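Local coordinates for clavulanic acid biosynthesis oligopeptide binding protein 2 (Streptomyces clavuligerus, PDB 2WOL), which probably binds oligopeptides as an extracellular solute-binding protein and belongs to the biosynthetic pathway of clavulanic acid, at residues 313-316 with 320-323; 298-303 with 352-357; 120-125 with 198-203; 401-406 with 422-427. All blocks are in the same frame, centred on the assembly; numbering follows the deposited sequence.

Contact 1. Residues 313-316 with 320-323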
# COMPACT_ATOMS: atom_id res chain seq x y z
N ILE A 313 14.66 7.59 22.44
CA ILE A 313 15.29 6.51 23.19
C ILE A 313 16.81 6.70 23.17
O ILE A 313 17.46 6.33 22.20
CB ILE A 313 14.94 5.10 22.61
CG1 ILE A 313 13.42 4.94 22.36
CG2 ILE A 313 15.51 3.98 23.48
CD1 ILE A 313 12.54 5.07 23.60
N PRO A 314 17.38 7.31 24.23
CA PRO A 314 18.84 7.43 24.29
C PRO A 314 19.53 6.07 24.14
O PRO A 314 19.00 5.07 24.60
CB PRO A 314 19.08 8.00 25.70
CG PRO A 314 17.83 8.76 25.99
CD PRO A 314 16.73 7.93 25.39
N PRO A 315 20.71 6.04 23.48
CA PRO A 315 21.46 7.18 22.96
C PRO A 315 21.15 7.54 21.50
O PRO A 315 21.95 8.22 20.86
CB PRO A 315 22.91 6.69 23.07
CG PRO A 315 22.80 5.23 22.79
CD PRO A 315 21.43 4.78 23.26
N PHE A 316 19.99 7.12 21.00
CA PHE A 316 19.64 7.37 19.60
C PHE A 316 19.20 8.80 19.31
O PHE A 316 18.88 9.14 18.18
CB PHE A 316 18.63 6.34 19.10
CG PHE A 316 19.15 4.95 19.11
CD1 PHE A 316 18.95 4.12 20.21
CD2 PHE A 316 19.91 4.47 18.04
CE1 PHE A 316 19.46 2.83 20.23
CE2 PHE A 316 20.42 3.18 18.06
CZ PHE A 316 20.20 2.36 19.15
N HIS A 320 25.16 10.89 15.64
CA HIS A 320 26.35 10.09 15.37
C HIS A 320 26.19 8.63 15.77
O HIS A 320 26.76 7.75 15.12
CB HIS A 320 27.58 10.75 15.99
CG HIS A 320 27.89 12.07 15.36
ND1 HIS A 320 27.68 13.27 16.00
CD2 HIS A 320 28.35 12.37 14.12
CE1 HIS A 320 28.01 14.26 15.18
NE2 HIS A 320 28.41 13.74 14.04
N VAL A 321 25.40 8.39 16.81
CA VAL A 321 24.97 7.03 17.13
C VAL A 321 24.21 6.46 15.93
O VAL A 321 24.46 5.33 15.51
CB VAL A 321 24.10 7.00 18.40
CG1 VAL A 321 23.31 5.70 18.50
CG2 VAL A 321 24.96 7.21 19.64
N ARG A 322 23.31 7.26 15.36
CA ARG A 322 22.46 6.79 14.27
C ARG A 322 23.28 6.53 13.01
O ARG A 322 23.06 5.53 12.33
CB ARG A 322 21.32 7.77 14.00
CG ARG A 322 20.46 8.03 15.24
CD ARG A 322 19.14 8.71 14.90
NE ARG A 322 19.29 10.02 14.28
CZ ARG A 322 19.31 11.18 14.95
NH1 ARG A 322 19.21 11.19 16.28
NH2 ARG A 322 19.44 12.32 14.29
N ARG A 323 24.24 7.41 12.73
CA ARG A 323 25.12 7.22 11.58
C ARG A 323 26.05 6.02 11.76
O ARG A 323 26.34 5.31 10.79
CB ARG A 323 25.92 8.50 11.28
CG ARG A 323 25.02 9.62 10.77
CD ARG A 323 25.78 10.90 10.50
NE ARG A 323 24.86 11.91 9.97
CZ ARG A 323 25.09 13.22 9.97
NH1 ARG A 323 26.22 13.72 10.46
NH2 ARG A 323 24.18 14.04 9.47

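Contact 2. Residues 298-303 with 352-357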
# COMPACT_ATOMS: atom_id res chain seq x y z
N ASN A 298 8.21 -11.75 -11.21
CA ASN A 298 9.00 -11.37 -10.03
C ASN A 298 9.07 -9.84 -9.87
O ASN A 298 10.14 -9.25 -9.95
CB ASN A 298 10.40 -12.00 -10.14
CG ASN A 298 11.22 -11.91 -8.85
OD1 ASN A 298 10.69 -11.74 -7.75
ND2 ASN A 298 12.53 -12.04 -8.99
N PRO A 299 7.91 -9.19 -9.64
CA PRO A 299 7.89 -7.73 -9.60
C PRO A 299 8.36 -7.16 -8.27
O PRO A 299 8.38 -7.87 -7.26
CB PRO A 299 6.40 -7.41 -9.78
CG PRO A 299 5.72 -8.55 -9.10
CD PRO A 299 6.57 -9.76 -9.41
N ARG A 300 8.72 -5.88 -8.28
CA ARG A 300 8.84 -5.11 -7.06
C ARG A 300 7.43 -4.86 -6.55
O ARG A 300 6.51 -4.66 -7.35
CB ARG A 300 9.51 -3.77 -7.33
CG ARG A 300 10.99 -3.86 -7.65
CD ARG A 300 11.45 -2.60 -8.35
NE ARG A 300 12.90 -2.54 -8.48
CZ ARG A 300 13.72 -2.00 -7.57
NH1 ARG A 300 13.23 -1.48 -6.46
NH2 ARG A 300 15.02 -1.98 -7.80
N THR A 301 7.26 -4.87 -5.23
CA THR A 301 5.94 -4.63 -4.62
C THR A 301 5.74 -3.16 -4.26
O THR A 301 4.63 -2.76 -3.88
CB THR A 301 5.73 -5.46 -3.34
OG1 THR A 301 6.70 -5.08 -2.36
CG2 THR A 301 5.87 -6.95 -3.63
N SER A 302 6.81 -2.37 -4.36
CA SER A 302 6.86 -0.97 -3.92
C SER A 302 6.95 -0.79 -2.40
O SER A 302 6.97 0.33 -1.90
CB SER A 302 5.70 -0.14 -4.51
OG SER A 302 5.87 0.02 -5.90
N PHE A 303 7.02 -1.91 -1.68
CA PHE A 303 7.24 -1.89 -0.24
C PHE A 303 8.72 -1.68 0.05
O PHE A 303 9.58 -2.10 -0.73
CB PHE A 303 6.75 -3.18 0.41
CG PHE A 303 5.28 -3.21 0.70
CD1 PHE A 303 4.35 -3.26 -0.34
CD2 PHE A 303 4.82 -3.21 2.01
CE1 PHE A 303 2.98 -3.29 -0.07
CE2 PHE A 303 3.45 -3.24 2.29
CZ PHE A 303 2.54 -3.27 1.25
N PHE A 352 12.68 6.14 -1.50
CA PHE A 352 11.70 6.08 -2.60
C PHE A 352 11.87 4.84 -3.47
O PHE A 352 13.00 4.53 -3.88
CB PHE A 352 11.80 7.30 -3.51
CG PHE A 352 11.32 8.59 -2.89
CD1 PHE A 352 12.10 9.74 -2.98
CD2 PHE A 352 10.09 8.67 -2.24
CE1 PHE A 352 11.67 10.94 -2.43
CE2 PHE A 352 9.65 9.87 -1.69
CZ PHE A 352 10.45 11.01 -1.78
N PRO A 353 10.77 4.14 -3.78
CA PRO A 353 10.79 3.12 -4.83
C PRO A 353 11.03 3.78 -6.20
O PRO A 353 10.67 4.95 -6.39
CB PRO A 353 9.39 2.51 -4.78
CG PRO A 353 8.83 2.91 -3.46
CD PRO A 353 9.44 4.24 -3.15
N PRO A 354 11.63 3.04 -7.16
CA PRO A 354 11.88 3.58 -8.50
C PRO A 354 10.63 3.92 -9.33
O PRO A 354 10.77 4.49 -10.42
CB PRO A 354 12.70 2.47 -9.18
CG PRO A 354 12.37 1.24 -8.43
CD PRO A 354 12.14 1.66 -7.01
N THR A 355 9.44 3.58 -8.83
CA THR A 355 8.19 3.95 -9.50
C THR A 355 7.89 5.43 -9.37
O THR A 355 7.12 5.99 -10.16
CB THR A 355 6.98 3.17 -8.95
OG1 THR A 355 7.03 3.15 -7.51
CG2 THR A 355 6.94 1.75 -9.48
N LEU A 356 8.48 6.07 -8.36
CA LEU A 356 8.19 7.47 -8.07
C LEU A 356 9.17 8.40 -8.77
O LEU A 356 10.37 8.13 -8.81
CB LEU A 356 8.19 7.72 -6.56
CG LEU A 356 7.26 6.84 -5.72
CD1 LEU A 356 7.37 7.24 -4.26
CD2 LEU A 356 5.81 6.91 -6.19
N PRO A 357 8.65 9.51 -9.35
CA PRO A 357 9.45 10.52 -10.04
C PRO A 357 10.68 11.00 -9.28
O PRO A 357 11.73 11.21 -9.89
CB PRO A 357 8.46 11.67 -10.24
CG PRO A 357 7.15 10.99 -10.36
CD PRO A 357 7.21 9.84 -9.39

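Contact 3. Residues 120-125 with 198-203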
# COMPACT_ATOMS: atom_id res chain seq x y z
N VAL A 120 -21.53 10.13 -3.44
CA VAL A 120 -20.09 10.28 -3.31
C VAL A 120 -19.79 11.11 -2.06
O VAL A 120 -18.91 10.75 -1.27
CB VAL A 120 -19.43 10.91 -4.56
CG1 VAL A 120 -17.92 11.06 -4.36
CG2 VAL A 120 -19.71 10.05 -5.79
N ARG A 121 -20.53 12.20 -1.88
CA ARG A 121 -20.40 12.97 -0.65
C ARG A 121 -20.70 12.09 0.56
O ARG A 121 -19.98 12.14 1.56
CB ARG A 121 -21.31 14.18 -0.64
CG ARG A 121 -21.25 14.95 0.68
CD ARG A 121 -21.83 16.33 0.55
NE ARG A 121 -23.28 16.29 0.39
CZ ARG A 121 -24.02 17.36 0.14
NH1 ARG A 121 -23.44 18.55 0.02
NH2 ARG A 121 -25.33 17.23 0.02
N HIS A 122 -21.76 11.29 0.47
CA HIS A 122 -22.13 10.42 1.58
C HIS A 122 -21.00 9.44 1.94
O HIS A 122 -20.70 9.25 3.12
CB HIS A 122 -23.44 9.67 1.34
CG HIS A 122 -23.88 8.87 2.52
ND1 HIS A 122 -24.35 9.45 3.68
CD2 HIS A 122 -23.87 7.53 2.75
CE1 HIS A 122 -24.63 8.51 4.56
NE2 HIS A 122 -24.34 7.34 4.02
N ALA A 123 -20.39 8.85 0.92
CA ALA A 123 -19.25 7.95 1.13
C ALA A 123 -18.11 8.63 1.87
O ALA A 123 -17.56 8.07 2.83
CB ALA A 123 -18.77 7.41 -0.21
N VAL A 124 -17.77 9.84 1.44
CA VAL A 124 -16.71 10.62 2.08
C VAL A 124 -17.10 10.98 3.52
O VAL A 124 -16.28 10.91 4.44
CB VAL A 124 -16.35 11.87 1.24
CG1 VAL A 124 -15.38 12.76 1.98
CG2 VAL A 124 -15.76 11.44 -0.10
N GLN A 125 -18.37 11.35 3.71
CA GLN A 125 -18.88 11.66 5.05
C GLN A 125 -18.80 10.47 5.99
O GLN A 125 -18.46 10.63 7.16
CB GLN A 125 -20.31 12.19 4.96
CG GLN A 125 -20.37 13.62 4.44
CD GLN A 125 -21.77 14.15 4.22
OE1 GLN A 125 -21.94 15.34 3.95
NE2 GLN A 125 -22.78 13.28 4.28
N ARG A 198 -29.72 5.94 1.41
CA ARG A 198 -30.90 5.07 1.52
C ARG A 198 -30.59 3.60 1.84
O ARG A 198 -31.40 2.91 2.46
CB ARG A 198 -31.76 5.16 0.25
CG ARG A 198 -31.01 4.82 -1.03
CD ARG A 198 -31.89 4.87 -2.27
NE ARG A 198 -31.08 4.58 -3.45
CZ ARG A 198 -30.42 5.49 -4.16
NH1 ARG A 198 -30.48 6.78 -3.85
NH2 ARG A 198 -29.68 5.11 -5.19
N SER A 199 -29.42 3.12 1.40
CA SER A 199 -29.03 1.72 1.60
C SER A 199 -27.94 1.56 2.65
O SER A 199 -27.45 0.45 2.88
CB SER A 199 -28.56 1.10 0.28
OG SER A 199 -29.60 1.08 -0.68
N ASP A 200 -27.55 2.66 3.28
CA ASP A 200 -26.45 2.64 4.24
C ASP A 200 -26.90 2.15 5.62
O ASP A 200 -27.42 2.92 6.43
CB ASP A 200 -25.77 4.02 4.34
CG ASP A 200 -24.54 4.00 5.23
OD1 ASP A 200 -24.11 2.90 5.66
OD2 ASP A 200 -24.00 5.09 5.52
N THR A 201 -26.68 0.86 5.86
CA THR A 201 -27.00 0.21 7.13
C THR A 201 -25.87 0.34 8.16
O THR A 201 -25.83 -0.40 9.15
CB THR A 201 -27.34 -1.28 6.91
OG1 THR A 201 -26.35 -1.88 6.08
CG2 THR A 201 -28.70 -1.44 6.24
N GLY A 202 -24.96 1.28 7.94
CA GLY A 202 -23.92 1.61 8.92
C GLY A 202 -22.97 0.46 9.23
O GLY A 202 -22.31 -0.06 8.33
N ALA A 203 -22.92 0.07 10.50
CA ALA A 203 -22.03 -1.01 10.96
C ALA A 203 -22.27 -2.32 10.22
O ALA A 203 -21.39 -3.18 10.17
CB ALA A 203 -22.20 -1.21 12.46

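Contact 4. Residues 401-406 with 422-427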
# COMPACT_ATOMS: atom_id res chain seq x y z
N LYS A 401 10.16 -13.48 9.80
CA LYS A 401 11.13 -12.87 8.89
C LYS A 401 11.74 -11.59 9.47
O LYS A 401 12.92 -11.29 9.24
CB LYS A 401 10.50 -12.58 7.52
CG LYS A 401 11.48 -12.62 6.36
CD LYS A 401 11.90 -14.05 6.03
CE LYS A 401 12.89 -14.09 4.88
NZ LYS A 401 13.65 -15.37 4.83
N PHE A 402 10.93 -10.85 10.22
CA PHE A 402 11.38 -9.64 10.90
C PHE A 402 12.44 -9.97 11.96
O PHE A 402 13.37 -9.19 12.17
CB PHE A 402 10.20 -8.91 11.56
CG PHE A 402 9.42 -8.03 10.62
CD1 PHE A 402 9.38 -8.28 9.25
CD2 PHE A 402 8.68 -6.96 11.12
CE1 PHE A 402 8.64 -7.46 8.39
CE2 PHE A 402 7.94 -6.15 10.28
CZ PHE A 402 7.92 -6.39 8.91
N ARG A 403 12.27 -11.12 12.62
CA ARG A 403 13.22 -11.58 13.64
C ARG A 403 14.58 -11.93 13.02
O ARG A 403 15.62 -11.58 13.58
CB ARG A 403 12.66 -12.77 14.43
CG ARG A 403 13.62 -13.37 15.46
CD ARG A 403 14.09 -12.34 16.48
NE ARG A 403 15.26 -12.79 17.24
CZ ARG A 403 15.22 -13.20 18.50
NH1 ARG A 403 14.08 -13.23 19.18
NH2 ARG A 403 16.35 -13.58 19.10
N LEU A 404 14.56 -12.59 11.87
CA LEU A 404 15.79 -12.90 11.14
C LEU A 404 16.55 -11.62 10.79
O LEU A 404 17.78 -11.57 10.93
CB LEU A 404 15.50 -13.71 9.87
CG LEU A 404 14.89 -15.11 10.01
CD1 LEU A 404 14.66 -15.71 8.64
CD2 LEU A 404 15.76 -16.02 10.86
N VAL A 405 15.82 -10.60 10.35
CA VAL A 405 16.42 -9.30 10.06
C VAL A 405 17.00 -8.67 11.33
O VAL A 405 18.13 -8.18 11.32
CB VAL A 405 15.41 -8.36 9.35
CG1 VAL A 405 15.93 -6.92 9.28
CG2 VAL A 405 15.10 -8.88 7.95
N ALA A 406 16.24 -8.72 12.43
CA ALA A 406 16.72 -8.21 13.72
C ALA A 406 18.03 -8.87 14.14
O ALA A 406 18.96 -8.18 14.56
CB ALA A 406 15.66 -8.40 14.81
N VAL A 422 17.05 -8.42 21.62
CA VAL A 422 15.88 -8.39 20.76
C VAL A 422 14.60 -8.48 21.59
O VAL A 422 14.47 -9.36 22.45
CB VAL A 422 15.93 -9.54 19.73
CG1 VAL A 422 14.74 -9.48 18.80
CG2 VAL A 422 17.23 -9.51 18.93
N LYS A 423 13.68 -7.55 21.35
CA LYS A 423 12.36 -7.58 21.98
C LYS A 423 11.31 -7.89 20.92
O LYS A 423 11.08 -7.08 20.01
CB LYS A 423 12.06 -6.26 22.69
CG LYS A 423 10.63 -6.13 23.25
CD LYS A 423 10.35 -7.11 24.37
CE LYS A 423 8.89 -7.06 24.80
NZ LYS A 423 8.62 -7.98 25.94
N GLU A 424 10.69 -9.05 21.03
CA GLU A 424 9.63 -9.44 20.11
C GLU A 424 8.28 -8.92 20.58
O GLU A 424 7.97 -8.98 21.77
CB GLU A 424 9.58 -10.95 19.92
CG GLU A 424 10.72 -11.49 19.07
CD GLU A 424 10.66 -12.99 18.88
OE1 GLU A 424 9.95 -13.68 19.65
OE2 GLU A 424 11.32 -13.49 17.94
N LEU A 425 7.50 -8.40 19.64
CA LEU A 425 6.17 -7.90 19.92
C LEU A 425 5.14 -8.72 19.16
O LEU A 425 5.45 -9.29 18.11
CB LEU A 425 6.06 -6.41 19.55
CG LEU A 425 7.04 -5.44 20.21
CD1 LEU A 425 6.96 -4.06 19.56
CD2 LEU A 425 6.80 -5.34 21.72
N ASP A 426 3.91 -8.77 19.68
CA ASP A 426 2.81 -9.50 19.05
C ASP A 426 2.65 -9.13 17.58
O ASP A 426 2.62 -7.94 17.22
CB ASP A 426 1.50 -9.23 19.80
CG ASP A 426 0.46 -10.32 19.58
OD1 ASP A 426 0.35 -10.85 18.46
OD2 ASP A 426 -0.26 -10.63 20.55
N VAL A 427 2.54 -10.15 16.73
CA VAL A 427 2.46 -9.98 15.28
C VAL A 427 1.19 -9.24 14.85
O VAL A 427 1.25 -8.27 14.08
CB VAL A 427 2.57 -11.35 14.54
CG1 VAL A 427 2.33 -11.19 13.04
CG2 VAL A 427 3.93 -11.99 14.79

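Contact 1. Residues 313-316 with 320-323
Val321 and Phe316 are brought together by their first torsions: chi1 of 163° turns CG1 of Val321 away from the backbone N, and CG of Phe316 is anti to the carbonyl carbon. The two side chains cross at about a right angle, and CD2 of Phe316 comes to 3.6 Å from CG1 of Val321, which approaches the ring obliquely. The other valine branch rests on the loop, CG2 of Val321 lying 3.4 Å from Pro315 O and 4.0 Å from Pro315 CB, just after a cis peptide bond. One residue further along the helix, the chain of Arg322 bends at chi3 (-62°) so that NH1 of Arg322 donates to Phe316 O at 2.8 Å. The bond is fairly straight (161°), and the oxygen lies in the guanidinium plane. NE of Arg322 bonds to His520 O, while Phe391 of strand 391-398 touches both Pro315 and Val321. The contact thus fastens the loop after strand 303-309 to helix 319-327, which follows it. Its chemistry is a buried apolar patch beside a buried arginine whose NH1 and NE are met by main-chain oxygens, and the loop is held through its backbone carbonyl.

Contact 2. Residues 298-303 with 352-357
Arg300 reaches toward the proline-rich loop 352-357 from its CB outward, with CG anti to the carbonyl carbon and the chain extended from CG to NE. CB and CG carry the group across, and contact begins at CD, 3.9 Å from Pro354 CG. NE of Arg300 follows against the same carbon, and CZ of Arg300 comes to 3.6 Å from Pro354 CG. At the tip, NH1 of Arg300 lies 3.4 Å from Pro354 CD. Pro354 CG therefore sits over one face of the guanidinium, displaced toward its rim, and the two side chains cross obliquely. NH2 finds its ionic partner in Asp346, with which it forms a salt bridge. Beside this packing, Ser302 O lies 3.5 Å from Pro353 CG, and OG of Ser302 stays 3.7 Å from Thr355 OG1, too far to count as a hydrogen bond. Both backbones are shaped by local turns: Pro353 to Leu356 form a type I beta turn, and Thr301 OG1 accepts from Phe303 N in an ST turn where the chain turns a corner at Ser302. Backbone bonds to Asp529 of strand 523-534 hold Thr301 and Phe303. With no hydrogen bond across it, this surface contact rests on van der Waals packing, the flat guanidinium being flanked by a proline ring while its charge is probably balanced by Asp346.

Contact 3. Residues 120-125 with 198-203
His122 and Asp200 form a histidine-carboxylate hydrogen bond, a partly buried polar link between helix 117-127 and the loop that leads to strand 215-221. The contact is narrow and consists of this one pair. NE2 of His122 donates to OD2 of Asp200 at 2.7 Å, with an N-H...O angle of 156°. The carboxylate is met on its anti side, and the ring and carboxylate planes stand 75° apart, so the two flat groups are turned steeply against each other. CB of Asp200 also comes to 3.6 Å from NE2 of His122. On both residues CG is anti to the backbone N, and the pair bridges backbones whose nearest CA atoms, those of His122 and Asp200, are 9.3 Å apart. The second carboxylate oxygen turns back to its own loop: OD1 of Asp200 accepts from Gly202 N at 2.9 Å, closing an Asx turn in which the donor lies above the carboxylate plane. OD2 has further partners, a salt bridge to NE of Arg126 and a hydrogen bond with the hydroxyl of Tyr155; the cationic Arg126 and the surrounding N-H donors would probably favour a charged carboxylate. Behind the histidine, helix 117-127 rests Val120 and Arg121 on Ile172 and Val124 on Phe174 of strand 171-175, and Val124 also touches Leu140 and Leu144 of helix 140-144.

Contact 4. Residues 401-406 with 422-427
Arg403 lies along the strand side of its helix, touching Val422 and Glu424 at once. Its CG is anti to the backbone N, and a bend at chi2 (58°) lays the rest of the chain across the two strand residues. Val422 CG1 stands over one face of the guanidinium, offset toward the rim and 3.7 Å from Arg403 NE; the same methyl touches Ala406 CB at 4.2 Å. Helix 401-414 is the connecting helix of a beta-alpha-beta crossover between the parallel strands 391-398 and 418-425, and residues 401-406 run nearly antiparallel to strand segment 422-425 (167°), the axes 9.9 Å apart. Glu424 is extended beyond CG and crosses Arg403 at about a right angle. Its OE2 meets the guanidinium edge, accepting a weak hydrogen bond from Arg403 NH1 at 3.0 Å within a salt bridge, and the carboxylate plane is turned 78° from that of the guanidinium. OE2 of Glu424 also lies 3.3 Å from Arg403 CD, so the acid sits against the aliphatic part of the chain too. The stronger partner of Arg403 is Asp407, one helical turn on, which bridges to NE; OE1 of Glu424 bridges to Arg399.

The four contacts differ in burial and in chemistry. Contact 1 is buried although it lies about 30 Å from the chain centre, whereas contact 2 is a surface contact only about 11 Å from it; contacts 3 and 4 are partly buried. Contacts 1 and 4 share a neighbour, strand 391-398, against which both pack side chains. Their arginines differ, one bonding to main-chain oxygens and the other to carboxylates. In contact 2 the arginine meets only a proline ring across the segments. Contact 3, with its histidine-aspartate bond, stands apart, its nearest atoms about 23 Å or more from the others, while the nearest atoms of contacts 2 and 4 are about 8 Å apart.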